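Local coordinates for adhesin YadA (Yersinia enterocolitica, PDB 1P9H), which is a trimeric outer-membrane adhesin that binds collagen through its head domain and promotes attachment to and invasion of eukaryotic cells, at residues Ala134-Ser139 against Ser146-Asn151; His152-Ala157 against Arg166-Ser171. All blocks are in the same frame, centred on the assembly; numbering follows the deposited sequence.

Contact 1 (Ala134-Ser139 against Ser146-Asn151)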
# COMPACT_ATOMS: atom_id res chain seq x y z
N ALA A 134 9.20 0.08 -9.80
CA ALA A 134 8.32 0.41 -10.91
C ALA A 134 9.08 1.47 -11.69
O ALA A 134 8.78 2.66 -11.60
CB ALA A 134 7.00 0.97 -10.38
N ASP A 135 10.08 1.02 -12.45
CA ASP A 135 10.94 1.92 -13.21
C ASP A 135 10.31 2.61 -14.41
O ASP A 135 10.71 3.72 -14.76
CB ASP A 135 12.20 1.19 -13.67
CG ASP A 135 13.15 0.88 -12.53
OD1 ASP A 135 12.90 1.34 -11.39
OD2 ASP A 135 14.16 0.19 -12.77
N ALA A 136 9.34 1.97 -15.04
CA ALA A 136 8.68 2.57 -16.19
C ALA A 136 7.58 3.49 -15.65
O ALA A 136 6.94 3.16 -14.65
CB ALA A 136 8.07 1.50 -17.08
N LYS A 137 7.40 4.64 -16.27
CA LYS A 137 6.35 5.54 -15.80
C LYS A 137 5.02 4.80 -15.89
O LYS A 137 4.81 3.99 -16.79
CB LYS A 137 6.31 6.81 -16.65
CG LYS A 137 7.55 7.69 -16.50
CD LYS A 137 7.37 9.03 -17.19
CE LYS A 137 8.57 9.94 -16.96
NZ LYS A 137 8.37 11.28 -17.57
N ASN A 138 4.15 5.06 -14.92
CA ASN A 138 2.83 4.44 -14.85
C ASN A 138 2.84 2.93 -14.62
O ASN A 138 1.80 2.29 -14.67
CB ASN A 138 2.03 4.75 -16.12
CG ASN A 138 1.88 6.24 -16.36
OD1 ASN A 138 2.86 6.95 -16.55
ND2 ASN A 138 0.64 6.72 -16.35
N SER A 139 4.01 2.35 -14.36
CA SER A 139 4.08 0.91 -14.14
C SER A 139 3.67 0.52 -12.72
O SER A 139 3.53 1.37 -11.84
CB SER A 139 5.49 0.38 -14.44
OG SER A 139 6.46 0.94 -13.58
N SER A 146 10.05 -7.09 -7.07
CA SER A 146 9.30 -7.16 -8.32
C SER A 146 9.90 -6.03 -9.15
O SER A 146 10.37 -5.03 -8.60
CB SER A 146 7.80 -6.95 -8.08
OG SER A 146 7.54 -5.77 -7.33
N HIS A 147 9.89 -6.16 -10.47
CA HIS A 147 10.52 -5.14 -11.28
C HIS A 147 9.99 -4.95 -12.68
O HIS A 147 9.90 -5.91 -13.46
CB HIS A 147 12.03 -5.46 -11.33
CG HIS A 147 12.83 -4.52 -12.18
ND1 HIS A 147 12.65 -3.16 -12.17
CD2 HIS A 147 13.87 -4.76 -13.02
CE1 HIS A 147 13.54 -2.59 -12.97
NE2 HIS A 147 14.30 -3.54 -13.49
N VAL A 148 9.60 -3.72 -12.99
CA VAL A 148 9.14 -3.37 -14.32
C VAL A 148 10.24 -2.46 -14.85
O VAL A 148 10.42 -1.34 -14.37
CB VAL A 148 7.80 -2.60 -14.31
CG1 VAL A 148 7.42 -2.22 -15.75
CG2 VAL A 148 6.71 -3.45 -13.69
N ALA A 149 10.99 -2.96 -15.83
CA ALA A 149 12.08 -2.19 -16.41
C ALA A 149 11.57 -0.89 -17.03
O ALA A 149 10.44 -0.83 -17.51
CB ALA A 149 12.81 -3.03 -17.45
N ALA A 150 12.42 0.13 -17.03
CA ALA A 150 12.05 1.44 -17.55
C ALA A 150 11.52 1.49 -18.98
O ALA A 150 10.79 2.42 -19.33
CB ALA A 150 13.25 2.39 -17.42
N ASN A 151 11.86 0.50 -19.80
CA ASN A 151 11.40 0.45 -21.18
C ASN A 151 10.13 -0.37 -21.38
O ASN A 151 9.66 -0.53 -22.51
CB ASN A 151 12.52 -0.09 -22.09
CG ASN A 151 12.95 -1.50 -21.73
OD1 ASN A 151 13.09 -1.84 -20.55
ND2 ASN A 151 13.20 -2.32 -22.75
O HOH W 1 9.29 5.21 -18.33

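Contact 2 (His152-Ala157 against Arg166-Ser171)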
# COMPACT_ATOMS: atom_id res chain seq x y z
N HIS A 152 9.56 -0.87 -20.29
CA HIS A 152 8.34 -1.67 -20.39
C HIS A 152 7.14 -0.82 -19.99
O HIS A 152 6.55 -1.00 -18.93
CB HIS A 152 8.47 -2.90 -19.48
CG HIS A 152 9.57 -3.82 -19.89
ND1 HIS A 152 10.09 -4.78 -19.05
CD2 HIS A 152 10.26 -3.92 -21.05
CE1 HIS A 152 11.06 -5.43 -19.67
NE2 HIS A 152 11.18 -4.93 -20.89
N GLY A 153 6.80 0.11 -20.88
CA GLY A 153 5.69 1.01 -20.63
C GLY A 153 4.37 0.37 -20.24
O GLY A 153 3.98 -0.66 -20.78
N TYR A 154 3.70 1.02 -19.29
CA TYR A 154 2.40 0.60 -18.79
C TYR A 154 2.28 -0.86 -18.39
O TYR A 154 1.19 -1.44 -18.44
CB TYR A 154 1.32 0.93 -19.82
CG TYR A 154 1.33 2.39 -20.23
CD1 TYR A 154 2.04 2.81 -21.35
CD2 TYR A 154 0.66 3.35 -19.48
CE1 TYR A 154 2.09 4.15 -21.72
CE2 TYR A 154 0.69 4.69 -19.83
CZ TYR A 154 1.41 5.09 -20.95
OH TYR A 154 1.44 6.42 -21.30
N SER A 155 3.38 -1.46 -17.96
CA SER A 155 3.35 -2.87 -17.57
C SER A 155 3.22 -3.09 -16.07
O SER A 155 3.30 -2.16 -15.27
CB SER A 155 4.59 -3.59 -18.11
OG SER A 155 4.55 -3.61 -19.52
N ILE A 156 3.02 -4.35 -15.69
CA ILE A 156 2.84 -4.73 -14.30
C ILE A 156 3.60 -6.01 -13.98
O ILE A 156 3.65 -6.93 -14.79
CB ILE A 156 1.34 -5.02 -13.99
CG1 ILE A 156 0.49 -3.78 -14.27
CG2 ILE A 156 1.17 -5.47 -12.54
CD1 ILE A 156 0.04 -3.67 -15.72
N ALA A 157 4.22 -6.05 -12.80
CA ALA A 157 4.94 -7.23 -12.34
C ALA A 157 4.28 -7.58 -11.01
O ALA A 157 4.21 -6.75 -10.11
CB ALA A 157 6.42 -6.92 -12.14
N ARG A 166 8.57 -7.17 -21.42
CA ARG A 166 8.07 -6.40 -22.55
C ARG A 166 7.06 -5.36 -22.09
O ARG A 166 6.53 -5.44 -20.98
CB ARG A 166 7.41 -7.34 -23.57
CG ARG A 166 6.02 -7.80 -23.17
CD ARG A 166 5.56 -9.01 -23.97
NE ARG A 166 6.20 -10.24 -23.51
CZ ARG A 166 5.79 -11.46 -23.82
NH1 ARG A 166 4.74 -11.62 -24.61
NH2 ARG A 166 6.43 -12.53 -23.34
N GLU A 167 6.78 -4.39 -22.95
CA GLU A 167 5.82 -3.33 -22.64
C GLU A 167 4.39 -3.87 -22.74
O GLU A 167 4.18 -4.96 -23.28
CB GLU A 167 6.00 -2.17 -23.62
CG GLU A 167 5.51 -2.48 -25.02
CD GLU A 167 5.77 -1.36 -26.01
OE1 GLU A 167 5.93 -0.20 -25.58
OE2 GLU A 167 5.79 -1.64 -27.23
N ASN A 168 3.44 -3.10 -22.23
CA ASN A 168 2.02 -3.47 -22.29
C ASN A 168 1.77 -4.89 -21.82
O ASN A 168 1.00 -5.62 -22.45
CB ASN A 168 1.51 -3.32 -23.73
CG ASN A 168 1.60 -1.89 -24.24
OD1 ASN A 168 1.65 -1.66 -25.45
ND2 ASN A 168 1.60 -0.94 -23.32
N SER A 169 2.39 -5.28 -20.72
CA SER A 169 2.21 -6.64 -20.23
C SER A 169 2.08 -6.76 -18.72
O SER A 169 2.31 -5.80 -17.98
CB SER A 169 3.38 -7.51 -20.68
OG SER A 169 4.57 -7.16 -19.99
N VAL A 170 1.70 -7.95 -18.29
CA VAL A 170 1.57 -8.29 -16.88
C VAL A 170 2.40 -9.55 -16.70
O VAL A 170 2.13 -10.57 -17.34
CB VAL A 170 0.11 -8.62 -16.49
CG1 VAL A 170 0.05 -9.06 -15.03
CG2 VAL A 170 -0.78 -7.40 -16.71
N SER A 171 3.42 -9.48 -15.85
CA SER A 171 4.25 -10.65 -15.61
C SER A 171 3.99 -11.22 -14.23
O SER A 171 3.94 -10.49 -13.24
CB SER A 171 5.73 -10.29 -15.70
OG SER A 171 6.51 -11.39 -15.24
O HOH W 2 7.24 1.02 -23.58

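Contact 1 (Ala134-Ser139 against Ser146-Asn151)
A134 and V148 face each other in a parallel bridge, their CA atoms 5.2 Å apart, and beyond it the two segments draw together until A136 CA and A150 CA are separated by just 3.8 Å. One weak backbone bond crosses here, from D135 N to V148 O at 3.1 Å, with the N-H bent to 130°. Both side chains of the bridge lie on the same face of the sheet. V148 holds CG1 anti to its backbone N (chi1 178°), which carries this methyl to S139, where V148 CG1 meets S139 CB at 3.5 Å, tighter than an ordinary carbon contact. The same methyl also packs against the methyl of A136. A136 CB also lies 3.4 Å from A149 O, while the methyl of A150 comes up against D135 CB. S139 turns its hydroxyl back on its own segment: OG donates to A136 O, which S139 N also reaches, and this double grip braces the type II turn A136-S139. A water that accepts from K137 N gives a weak bond to A150 O. Short parallel strands joined by turns, here with the alanines A136 and A150 at the close approach, fit the left-handed parallel beta-roll of the YadA head.

Contact 2 (His152-Ala157 against Arg166-Ser171)
The imidazole of H152 lies flat over the backbone of the next coil, with R166 N 3.4 Å above its plane and centred on the ring. CG stands anti to the carbonyl carbon (chi1 -63°), beside the backbone N, and ND1 is hydrogen-bonded to T164 OG1, which helps to fix the ring's rotation. I156 and V170 lie side by side and point the same way, I156 CD1 meeting V170 CG2 at 3.9 Å. Their strands pair in parallel: I156 N donates to S169 O at 2.8 Å, and S171 N to I156 O. S155 instead aims its side chain across the gap, where S155 OG receives S169 N at 3.0 Å in a nearly straight bond (164°). S169 OG bonds R166 O, within its own segment, from well above the carbonyl plane. At the turn H152-S155, N168 N meets G153 O head-on at 2.9 Å, and a water joins G153 N to E167 OE1. R166 NH1 forms a salt bridge with D192 of the third subunit and a hydrogen bond with Q180 of the second. The buried hydroxyl of S155 thus adds a polar bond across the coils to the backbone pairing, while the aliphatic pair supplies the apolar contact.

In the fold
Contact 1 closes before contact 2 opens, and their centres lie 8 Å apart on the same side of the chain's centre. Strands 147-148 and 156-158 are consecutive in the chain but belong to different parallel sheets: 147-148 is the last strand of one, whereas 156-158 pairs with 140-142 and 169-171 in the other. The contacts meet directly, V148 CG2 packing on A157 N at 3.7 Å and S139 CB on S155 O at 3.5 Å. Together they illustrate how the roll is built coil on coil. Beyond contact 2, strand 169-171 pairs in parallel with a strand of the second subunit, so the sheet continues across the interface into that subunit.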